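PDB 6KHR: formate-dependent phosphoribosylglycinamide formyltransferase from Mycobacterium tuberculosis H37Rv, which belongs to the ATP-grasp family, whose members share a nucleotide-binding fold, and is modelled here as an assembly of two protein chains. Local coordinates for residues Q141-P145 and I276-I280; R131-R135 and F303-T307; A370-A374 and V409-L413; E36-E40 and V382-G386. All coordinates share one frame; numbering follows the deposited sequence.

In the fold
The four contacts fall into two pairs on opposite sides of the chain's centre. Interaction 2 sets the start of helix 131-141 on strand 300-307, and interaction 1, its centre 11 Å away, sets the loop after that helix on helix 267-284; a probable hydrogen bond, Phe303 N to Pro145 O at 2.8 Å, links them directly. Interactions 3 and 4, centres 17 Å apart, meet at Val382, whose CG2 packs on Val409 CG1 at 3.8 Å; both also touch the second subunit. Interactions 2 and 4 reach the two outermost strands, 300-307 and 380-384, of one antiparallel sheet, with their centres 27 Å apart. Interactions 1 and 3 are the most distant pair, at 42 Å between centres.

Interaction 1 (Q141-P145 and I276-I280); sequences QLGLP and IAARI
Leu144 lies against helix 267-284 of the ATP-grasp domain, sending one methyl to Arg279 and the other to Ile280. CD1 meets the guanidinium at Arg279 NH1, 3.7 Å away, while CD2 settles on Ile280 CB at 4.1 Å, the leucine and isoleucine side chains crossing at roughly a right angle. The loop from Leu142 to Pro145 leaves helix 131-141 and runs toward strand 149-152, and on the way it lies along helix 267-284.

Leu142 and Arg279 run antiparallel alongside one another. The arginine chain bends at chi3 (92°), which turns the guanidinium back over the loop so that its edge, rather than a face, receives Leu142 CB, 3.7 Å from Arg279 NH1. Farther out, Leu142 CD1 meets Ile280 CD1 at 3.8 Å. NH1 thus touches both leucines edge-on, in van der Waals contact alone, whereas Ile280 gives both of them hydrocarbon.

Around this patch Leu144 also packs on Ala138 and Ile280 on Leu137, both from helix 131-141, so the loop and the helix it leaves share one apolar surface. Farther along the loop, Ile276 points its CD1 at the CG/CD corner of the Pro145 ring: the proline CG stands 3.6 Å from Ile276 CD1, and its CD is only slightly farther from the same methyl.

Interaction 2 (R131-R135 and F303-T307); sequences REGLR and FADVT
A classic beta bulge in strand 300-307, where Ala304 and Asp305 both face Glu293 on the neighbouring strand, receives the first turn of helix 131-141. Leu134 lays its CD2 against the strand: it comes to 3.6 Å from Val306 CG1, the two side chains crossing at about a right angle, and to 4.3 Å from Phe303 CZ at the edge of the ring. Its CG sits anti to the backbone N (chi1 -178°), which swings the branch out toward the strand. The same methyl lies beside Asp305 OD1, an oxygen that also takes a weak hydrogen bond from Val306 N.

Two arginines, one helical turn apart, reach the Ala304 carbonyl. Arg131 NH2 sits over one face of the Arg135 guanidinium, offset toward its rim. Arg131 NH2 is 3.1 Å from Ala304 O, at an angle too poor for a hydrogen bond, and Arg135 NH2 is 3.5 Å from it. Arg131 NH1 forms a long salt bridge to Asp305 OD2 at 3.8 Å, with the oxygen well out of the guanidinium plane. The polar half of this contact thus probably works through charge, not through directed N-H bonds.

Interaction 3 (A370-A374 and V409-L413); sequences ALTGA and VASRL
Arg412 and Leu413 bracket Ala374, one with its CB beside the alanine's backbone and the other with its branch against the methyl, where helix 368-374 and helix 399-413 run nearly antiparallel (163° between the short axes, 8.1 Å at closest approach). Small residues on the first helix let the backbones come close: the CA atoms of Ala374 and Val409 are 4.5 Å apart.

The methyl of Ala374 points along the interface and is met by two branched side chains. Leu413 CG comes to 3.8 Å from Ala374 CB, and Val409 places CG1 at 4.0 Å from the same atom, a chi1 of 175° turning that branch to the alanine methyl. One turn back, Ala370 points its CB at the second helix, where it packs on the backbone carbonyl of Arg412.

In chain order the two helices enclose strands 380-384 and 390-395, and Val409 of helix 399-413 packs on Val382 and Ala392 of these two strands, at the edge of the antiparallel sheet. On the first helix, Leu371 and Thr372 pack on Leu48 and Leu336 of the second subunit.

Arg412 borders the interface on its exposed side. Bends at chi2 and chi3 fold the chain back across the end of the first helix, where NE donates to Gly373 O at 3.2 Å (145°) from above the carbonyl plane, not along a lone pair.

Interaction 4 (E36-E40 and V382-G386); sequences EPSRE and VVIFG
The Phe385 ring carries Glu36 over one face and Glu40 at its edge. Glu36 CG stands 3.4 Å from the ring centroid and 20° off its normal, a CH-pi contact in which an aliphatic methylene of an acidic residue lies over the aromatic face. The glutamate chain passes the ring pointing the opposite way to the phenylalanine side chain, and its bend at chi2 (91°) carries the carboxylate on toward the backbone, where Glu36 OE2 comes up to Phe385 O; both atoms are acceptors, and no hydrogen bond joins them. At the edge, Glu40 OE2 lies near the ring plane, 3.4 Å from Phe385 CZ, with the carboxylate plane turned steeply against the ring. The Arg39 guanidinium, also steeply inclined, approaches obliquely, with NH1 at 4.1 Å from Phe385 CE1.

These three residues come from the beginning of helix 36-47, and the phenylalanine follows directly on strand 380-384, one of the two outermost strands of the eight-stranded antiparallel sheet within this chain. The contact therefore ties the N-terminal part of the protein to the far end of the chain. Val383 CG1 stands 3.9 Å from Glu40 OE2, a simple van der Waals approach. Subunit contacts sit close by: Arg39 NH2 hydrogen-bonds Gln46 OE1 of the second subunit, and Ile384 packs on Gly49 of that subunit.

Glu40 OE2 also forms a salt bridge with Arg39 NH1 at 3.1 Å, within the helix. That pairing probably offsets the charge of Glu40 where it meets the ring edge, whose C-H groups are slightly positive and so would tolerate a carboxylate oxygen better than the face would.

Interaction 1 (Q141-P145 and I276-I280)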
loop_
_atom_site.group_PDB
_atom_site.type_symbol
_atom_site.label_atom_id
_atom_site.label_comp_id
_atom_site.label_asym_id
_atom_site.label_seq_id
_atom_site.Cartn_x
_atom_site.Cartn_y
_atom_site.Cartn_z
ATOM N N GLN A 141 32.417 -18.174 -9.354
ATOM C CA GLN A 141 32.068 -19.188 -8.363
ATOM C C GLN A 141 30.781 -19.911 -8.746
ATOM O O GLN A 141 30.755 -21.134 -8.889
ATOM C CB GLN A 141 31.959 -18.546 -6.978
ATOM C CG GLN A 141 33.234 -17.813 -6.572
ATOM C CD GLN A 141 33.066 -16.999 -5.307
ATOM O OE1 GLN A 141 32.316 -17.379 -4.400
ATOM N NE2 GLN A 141 33.756 -15.865 -5.243
ATOM N N LEU A 142 29.693 -19.172 -8.883
ATOM C CA LEU A 142 28.551 -19.727 -9.583
ATOM C C LEU A 142 28.853 -19.695 -11.076
ATOM O O LEU A 142 29.743 -18.980 -11.540
ATOM C CB LEU A 142 27.287 -18.936 -9.232
ATOM C CG LEU A 142 27.280 -18.546 -7.741
ATOM C CD1 LEU A 142 26.205 -17.524 -7.397
ATOM C CD2 LEU A 142 27.145 -19.765 -6.841
ATOM N N GLY A 143 28.140 -20.504 -11.836
ATOM C CA GLY A 143 28.487 -20.518 -13.243
ATOM C C GLY A 143 27.572 -19.655 -14.075
ATOM O O GLY A 143 27.195 -20.031 -15.188
ATOM N N LEU A 144 27.219 -18.485 -13.542
ATOM C CA LEU A 144 26.106 -17.726 -14.091
ATOM C C LEU A 144 26.520 -17.056 -15.400
ATOM O O LEU A 144 27.661 -16.591 -15.533
ATOM C CB LEU A 144 25.617 -16.680 -13.079
ATOM C CG LEU A 144 24.574 -17.023 -12.002
ATOM C CD1 LEU A 144 24.457 -18.516 -11.731
ATOM C CD2 LEU A 144 24.877 -16.264 -10.710
ATOM N N PRO A 145 25.611 -16.984 -16.377
ATOM C CA PRO A 145 25.950 -16.384 -17.671
ATOM C C PRO A 145 25.818 -14.868 -17.609
ATOM O O PRO A 145 24.808 -14.334 -17.148
ATOM C CB PRO A 145 24.906 -16.985 -18.621
ATOM C CG PRO A 145 23.679 -17.145 -17.741
ATOM C CD PRO A 145 24.197 -17.421 -16.329
ATOM N N ILE A 276 18.832 -18.695 -12.695
ATOM C CA ILE A 276 19.819 -17.660 -12.365
ATOM C C ILE A 276 19.418 -16.899 -11.104
ATOM O O ILE A 276 20.220 -16.744 -10.170
ATOM C CB ILE A 276 19.988 -16.685 -13.546
ATOM C CG1 ILE A 276 20.618 -17.377 -14.741
ATOM C CG2 ILE A 276 20.744 -15.434 -13.116
ATOM C CD1 ILE A 276 20.523 -16.561 -16.016
ATOM N N ALA A 277 18.189 -16.365 -11.087
ATOM C CA ALA A 277 17.684 -15.666 -9.906
ATOM C C ALA A 277 17.846 -16.518 -8.646
ATOM O O ALA A 277 18.395 -16.055 -7.638
ATOM C CB ALA A 277 16.219 -15.272 -10.108
ATOM N N ALA A 278 17.424 -17.788 -8.706
ATOM C CA ALA A 278 17.474 -18.645 -7.522
ATOM C C ALA A 278 18.900 -18.892 -7.060
ATOM O O ALA A 278 19.158 -19.016 -5.858
ATOM C CB ALA A 278 16.788 -19.973 -7.799
ATOM N N ARG A 279 19.846 -18.979 -8.000
ATOM C CA ARG A 279 21.187 -19.382 -7.584
ATOM C C ARG A 279 21.962 -18.219 -6.964
ATOM O O ARG A 279 22.594 -18.389 -5.922
ATOM C CB ARG A 279 21.934 -20.023 -8.758
ATOM C CG ARG A 279 21.259 -21.308 -9.223
ATOM C CD ARG A 279 22.004 -22.056 -10.319
ATOM N NE ARG A 279 22.903 -23.034 -9.731
ATOM C CZ ARG A 279 24.168 -22.774 -9.434
ATOM N NH1 ARG A 279 24.664 -21.574 -9.693
ATOM N NH2 ARG A 279 24.939 -23.704 -8.883
ATOM N N ILE A 280 21.902 -17.021 -7.543
ATOM C CA ILE A 280 22.569 -15.900 -6.887
ATOM C C ILE A 280 21.953 -15.632 -5.517
ATOM O O ILE A 280 22.662 -15.260 -4.569
ATOM C CB ILE A 280 22.551 -14.631 -7.766
ATOM C CG1 ILE A 280 23.488 -13.575 -7.188
ATOM C CG2 ILE A 280 21.178 -14.033 -7.845
ATOM C CD1 ILE A 280 24.919 -13.965 -7.280
#

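Interaction 2 (R131-R135 and F303-T307)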
loop_
_atom_site.group_PDB
_atom_site.type_symbol
_atom_site.label_atom_id
_atom_site.label_comp_id
_atom_site.label_asym_id
_atom_site.label_seq_id
_atom_site.Cartn_x
_atom_site.Cartn_y
_atom_site.Cartn_z
ATOM N N ARG A 131 31.010 -4.114 -6.449
ATOM C CA ARG A 131 30.563 -4.459 -7.794
ATOM C C ARG A 131 31.482 -5.498 -8.431
ATOM O O ARG A 131 31.010 -6.458 -9.049
ATOM C CB ARG A 131 30.462 -3.200 -8.666
ATOM C CG ARG A 131 30.020 -3.466 -10.103
ATOM C CD ARG A 131 28.794 -4.388 -10.148
ATOM N NE ARG A 131 28.505 -4.901 -11.486
ATOM C CZ ARG A 131 27.450 -4.551 -12.216
ATOM N NH1 ARG A 131 26.564 -3.677 -11.745
ATOM N NH2 ARG A 131 27.265 -5.077 -13.420
ATOM N N GLU A 132 32.791 -5.322 -8.279
ATOM C CA GLU A 132 33.745 -6.286 -8.811
ATOM C C GLU A 132 33.526 -7.670 -8.205
ATOM O O GLU A 132 33.488 -8.679 -8.922
ATOM C CB GLU A 132 35.170 -5.789 -8.537
ATOM C CG GLU A 132 36.239 -6.272 -9.509
ATOM C CD GLU A 132 37.329 -7.092 -8.838
ATOM O OE1 GLU A 132 37.322 -7.169 -7.588
ATOM O OE2 GLU A 132 38.185 -7.662 -9.555
ATOM N N GLY A 133 33.375 -7.737 -6.879
ATOM C CA GLY A 133 33.261 -9.022 -6.215
ATOM C C GLY A 133 31.951 -9.727 -6.492
ATOM O O GLY A 133 31.882 -10.959 -6.438
ATOM N N LEU A 134 30.905 -8.966 -6.791
ATOM C CA LEU A 134 29.626 -9.582 -7.105
ATOM C C LEU A 134 29.643 -10.183 -8.507
ATOM O O LEU A 134 29.119 -11.287 -8.727
ATOM C CB LEU A 134 28.491 -8.559 -6.950
ATOM C CG LEU A 134 27.123 -9.185 -7.231
ATOM C CD1 LEU A 134 26.734 -10.044 -6.057
ATOM C CD2 LEU A 134 26.057 -8.133 -7.517
ATOM N N ARG A 135 30.240 -9.473 -9.469
ATOM C CA ARG A 135 30.412 -10.046 -10.799
ATOM C C ARG A 135 31.215 -11.341 -10.721
ATOM O O ARG A 135 30.791 -12.379 -11.245
ATOM C CB ARG A 135 31.095 -9.044 -11.731
ATOM C CG ARG A 135 30.157 -8.334 -12.670
ATOM C CD ARG A 135 29.514 -9.294 -13.666
ATOM N NE ARG A 135 28.277 -8.735 -14.212
ATOM C CZ ARG A 135 28.193 -8.102 -15.377
ATOM N NH1 ARG A 135 29.280 -7.951 -16.124
ATOM N NH2 ARG A 135 27.027 -7.627 -15.803
ATOM N N PHE A 303 22.826 -12.516 -16.458
ATOM C CA PHE A 303 22.876 -11.849 -15.174
ATOM C C PHE A 303 23.493 -10.466 -15.337
ATOM O O PHE A 303 24.564 -10.330 -15.926
ATOM C CB PHE A 303 23.692 -12.683 -14.190
ATOM C CG PHE A 303 23.879 -12.015 -12.884
ATOM C CD1 PHE A 303 22.829 -11.980 -11.962
ATOM C CD2 PHE A 303 25.075 -11.377 -12.583
ATOM C CE1 PHE A 303 22.984 -11.358 -10.737
ATOM C CE2 PHE A 303 25.241 -10.745 -11.373
ATOM C CZ PHE A 303 24.193 -10.741 -10.435
ATOM N N ALA A 304 22.832 -9.446 -14.805
ATOM C CA ALA A 304 23.469 -8.133 -14.768
ATOM C C ALA A 304 23.762 -7.638 -13.365
ATOM O O ALA A 304 24.812 -7.025 -13.155
ATOM C CB ALA A 304 22.614 -7.090 -15.487
ATOM N N ASP A 305 22.868 -7.873 -12.403
ATOM C CA ASP A 305 23.050 -7.336 -11.058
ATOM C C ASP A 305 22.019 -7.930 -10.102
ATOM O O ASP A 305 21.051 -8.573 -10.513
ATOM C CB ASP A 305 22.947 -5.813 -11.059
ATOM C CG ASP A 305 23.581 -5.198 -9.848
ATOM O OD1 ASP A 305 24.270 -5.940 -9.109
ATOM O OD2 ASP A 305 23.385 -3.985 -9.629
ATOM N N VAL A 306 22.236 -7.684 -8.811
ATOM C CA VAL A 306 21.262 -7.974 -7.768
ATOM C C VAL A 306 21.357 -6.901 -6.690
ATOM O O VAL A 306 22.456 -6.488 -6.302
ATOM C CB VAL A 306 21.458 -9.387 -7.163
ATOM C CG1 VAL A 306 22.876 -9.580 -6.658
ATOM C CG2 VAL A 306 20.429 -9.645 -6.045
ATOM N N THR A 307 20.199 -6.452 -6.201
ATOM C CA THR A 307 20.150 -5.533 -5.072
ATOM C C THR A 307 19.318 -6.093 -3.923
ATOM O O THR A 307 18.261 -6.698 -4.134
ATOM C CB THR A 307 19.577 -4.194 -5.469
ATOM O OG1 THR A 307 19.406 -3.405 -4.289
ATOM C CG2 THR A 307 18.242 -4.370 -6.151
#

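Interaction 3 (A370-A374 and V409-L413)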
loop_
_atom_site.group_PDB
_atom_site.type_symbol
_atom_site.label_atom_id
_atom_site.label_comp_id
_atom_site.label_asym_id
_atom_site.label_seq_id
_atom_site.Cartn_x
_atom_site.Cartn_y
_atom_site.Cartn_z
ATOM N N ALA A 370 -3.242 19.309 -11.965
ATOM C CA ALA A 370 -2.631 18.162 -12.623
ATOM C C ALA A 370 -3.160 16.849 -12.050
ATOM O O ALA A 370 -3.421 15.901 -12.798
ATOM C CB ALA A 370 -1.111 18.248 -12.506
ATOM N N LEU A 371 -3.370 16.795 -10.736
ATOM C CA LEU A 371 -3.863 15.581 -10.093
ATOM C C LEU A 371 -5.241 15.183 -10.611
ATOM O O LEU A 371 -5.465 14.025 -10.981
ATOM C CB LEU A 371 -3.906 15.785 -8.584
ATOM C CG LEU A 371 -3.158 14.720 -7.804
ATOM C CD1 LEU A 371 -3.799 14.583 -6.444
ATOM C CD2 LEU A 371 -3.121 13.407 -8.585
ATOM N N THR A 372 -6.189 16.118 -10.600
ATOM C CA THR A 372 -7.516 15.853 -11.145
ATOM C C THR A 372 -7.444 15.205 -12.521
ATOM O O THR A 372 -8.175 14.252 -12.810
ATOM C CB THR A 372 -8.324 17.153 -11.213
ATOM O OG1 THR A 372 -9.001 17.353 -9.970
ATOM C CG2 THR A 372 -9.351 17.094 -12.326
ATOM N N GLY A 373 -6.563 15.711 -13.384
ATOM C CA GLY A 373 -6.468 15.160 -14.719
ATOM C C GLY A 373 -5.867 13.777 -14.719
ATOM O O GLY A 373 -6.365 12.875 -15.394
ATOM N N ALA A 374 -4.802 13.586 -13.942
ATOM C CA ALA A 374 -4.115 12.309 -13.931
ATOM C C ALA A 374 -5.042 11.170 -13.498
ATOM O O ALA A 374 -5.035 10.099 -14.115
ATOM C CB ALA A 374 -2.885 12.406 -13.028
ATOM N N VAL A 409 -1.240 9.001 -17.336
ATOM C CA VAL A 409 -1.174 9.521 -15.968
ATOM C C VAL A 409 0.070 10.383 -15.774
ATOM O O VAL A 409 0.001 11.500 -15.241
ATOM C CB VAL A 409 -1.200 8.368 -14.949
ATOM C CG1 VAL A 409 -1.003 8.927 -13.558
ATOM C CG2 VAL A 409 -2.510 7.597 -15.043
ATOM N N ALA A 410 1.230 9.864 -16.202
ATOM C CA ALA A 410 2.480 10.603 -16.037
ATOM C C ALA A 410 2.474 11.881 -16.858
ATOM O O ALA A 410 2.927 12.933 -16.394
ATOM C CB ALA A 410 3.670 9.727 -16.431
ATOM N N SER A 411 1.956 11.815 -18.081
ATOM C CA SER A 411 1.930 13.002 -18.916
ATOM C C SER A 411 1.070 14.100 -18.288
ATOM O O SER A 411 1.499 15.256 -18.205
ATOM C CB SER A 411 1.434 12.646 -20.308
ATOM O OG SER A 411 1.324 13.814 -21.090
ATOM N N ARG A 412 -0.139 13.749 -17.806
ATOM C CA ARG A 412 -1.019 14.746 -17.178
ATOM C C ARG A 412 -0.446 15.288 -15.879
ATOM O O ARG A 412 -0.962 16.277 -15.353
ATOM C CB ARG A 412 -2.411 14.174 -16.856
ATOM C CG ARG A 412 -2.968 13.186 -17.856
ATOM C CD ARG A 412 -4.036 13.742 -18.736
ATOM N NE ARG A 412 -5.350 13.215 -18.382
ATOM C CZ ARG A 412 -6.048 12.364 -19.128
ATOM N NH1 ARG A 412 -7.241 11.950 -18.723
ATOM N NH2 ARG A 412 -5.559 11.933 -20.281
ATOM N N LEU A 413 0.589 14.651 -15.349
ATOM C CA LEU A 413 1.172 14.950 -14.054
ATOM C C LEU A 413 2.445 15.773 -14.149
ATOM O O LEU A 413 2.614 16.725 -13.389
ATOM C CB LEU A 413 1.491 13.644 -13.332
ATOM C CG LEU A 413 0.744 13.256 -12.074
ATOM C CD1 LEU A 413 1.618 12.247 -11.339
ATOM C CD2 LEU A 413 0.418 14.461 -11.195
#

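Interaction 4 (E36-E40 and V382-G386)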
loop_
_atom_site.group_PDB
_atom_site.type_symbol
_atom_site.label_atom_id
_atom_site.label_comp_id
_atom_site.label_asym_id
_atom_site.label_seq_id
_atom_site.Cartn_x
_atom_site.Cartn_y
_atom_site.Cartn_z
ATOM N N GLU A 36 12.225 7.253 0.178
ATOM C CA GLU A 36 10.807 7.026 -0.153
ATOM C C GLU A 36 10.335 5.616 0.133
ATOM O O GLU A 36 9.363 5.511 0.849
ATOM C CB GLU A 36 10.374 7.657 -1.460
ATOM C CG GLU A 36 10.073 9.123 -1.269
ATOM C CD GLU A 36 11.262 10.033 -1.501
ATOM O OE1 GLU A 36 12.320 9.519 -1.864
ATOM O OE2 GLU A 36 11.117 11.246 -1.321
ATOM N N PRO A 37 10.914 4.331 -0.357
ATOM C CA PRO A 37 10.516 2.934 -0.132
ATOM C C PRO A 37 10.663 2.528 1.318
ATOM O O PRO A 37 9.935 1.646 1.795
ATOM C CB PRO A 37 11.458 2.137 -1.047
ATOM C CG PRO A 37 11.978 3.107 -2.027
ATOM C CD PRO A 37 12.058 4.415 -1.285
ATOM N N SER A 38 11.596 3.169 2.026
ATOM C CA SER A 38 11.689 3.027 3.473
ATOM C C SER A 38 10.385 3.445 4.159
ATOM O O SER A 38 10.010 2.866 5.186
ATOM C CB SER A 38 12.873 3.854 3.969
ATOM O OG SER A 38 13.194 3.570 5.313
ATOM N N ARG A 39 9.662 4.423 3.598
ATOM C CA ARG A 39 8.418 4.850 4.231
ATOM C C ARG A 39 7.311 3.819 4.045
ATOM O O ARG A 39 6.582 3.506 4.992
ATOM C CB ARG A 39 7.970 6.210 3.693
ATOM C CG ARG A 39 6.592 6.622 4.193
ATOM C CD ARG A 39 6.042 7.896 3.549
ATOM N NE ARG A 39 4.660 8.139 3.968
ATOM C CZ ARG A 39 3.590 7.811 3.245
ATOM N NH1 ARG A 39 3.738 7.241 2.049
ATOM N NH2 ARG A 39 2.371 8.061 3.712
ATOM N N GLU A 40 7.179 3.279 2.840
ATOM C CA GLU A 40 6.137 2.295 2.585
ATOM C C GLU A 40 6.394 1.011 3.372
ATOM O O GLU A 40 5.486 0.474 4.016
ATOM C CB GLU A 40 6.045 2.023 1.074
ATOM C CG GLU A 40 5.935 3.277 0.221
ATOM C CD GLU A 40 4.516 3.843 0.174
ATOM O OE1 GLU A 40 3.561 3.053 0.329
ATOM O OE2 GLU A 40 4.357 5.072 -0.019
ATOM N N VAL A 382 -1.607 7.015 -7.981
ATOM C CA VAL A 382 -0.446 7.927 -7.918
ATOM C C VAL A 382 0.129 7.912 -6.502
ATOM O O VAL A 382 -0.580 7.591 -5.625
ATOM C CB VAL A 382 -0.909 9.312 -8.395
ATOM C CG1 VAL A 382 -0.312 10.469 -7.657
ATOM C CG2 VAL A 382 -0.681 9.490 -9.855
ATOM N N VAL A 383 1.435 8.090 -6.360
ATOM C CA VAL A 383 2.119 8.216 -5.050
ATOM C C VAL A 383 2.979 9.472 -5.137
ATOM O O VAL A 383 3.950 9.418 -5.814
ATOM C CB VAL A 383 2.977 6.985 -4.737
ATOM C CG1 VAL A 383 3.377 6.947 -3.285
ATOM C CG2 VAL A 383 2.289 5.703 -5.090
ATOM N N ILE A 384 2.578 10.561 -4.486
ATOM C CA ILE A 384 3.290 11.871 -4.501
ATOM C C ILE A 384 4.347 11.849 -3.411
ATOM O O ILE A 384 4.035 11.371 -2.358
ATOM C CB ILE A 384 2.288 13.016 -4.317
ATOM C CG1 ILE A 384 1.326 13.035 -5.485
ATOM C CG2 ILE A 384 2.988 14.347 -4.202
ATOM C CD1 ILE A 384 2.031 12.741 -6.725
ATOM N N PHE A 385 5.525 12.417 -3.645
ATOM C CA PHE A 385 6.586 12.224 -2.636
ATOM C C PHE A 385 7.480 13.428 -2.344
ATOM O O PHE A 385 8.555 13.142 -1.820
ATOM C CB PHE A 385 7.515 11.110 -3.117
ATOM C CG PHE A 385 7.170 9.760 -2.557
ATOM C CD1 PHE A 385 6.845 9.621 -1.218
ATOM C CD2 PHE A 385 7.153 8.645 -3.369
ATOM C CE1 PHE A 385 6.502 8.390 -0.691
ATOM C CE2 PHE A 385 6.810 7.417 -2.834
ATOM C CZ PHE A 385 6.491 7.290 -1.502
ATOM N N GLY A 386 7.123 14.676 -2.612
ATOM C CA GLY A 386 8.120 15.699 -2.228
ATOM C C GLY A 386 8.657 16.452 -3.422
ATOM O O GLY A 386 7.822 16.804 -4.267
#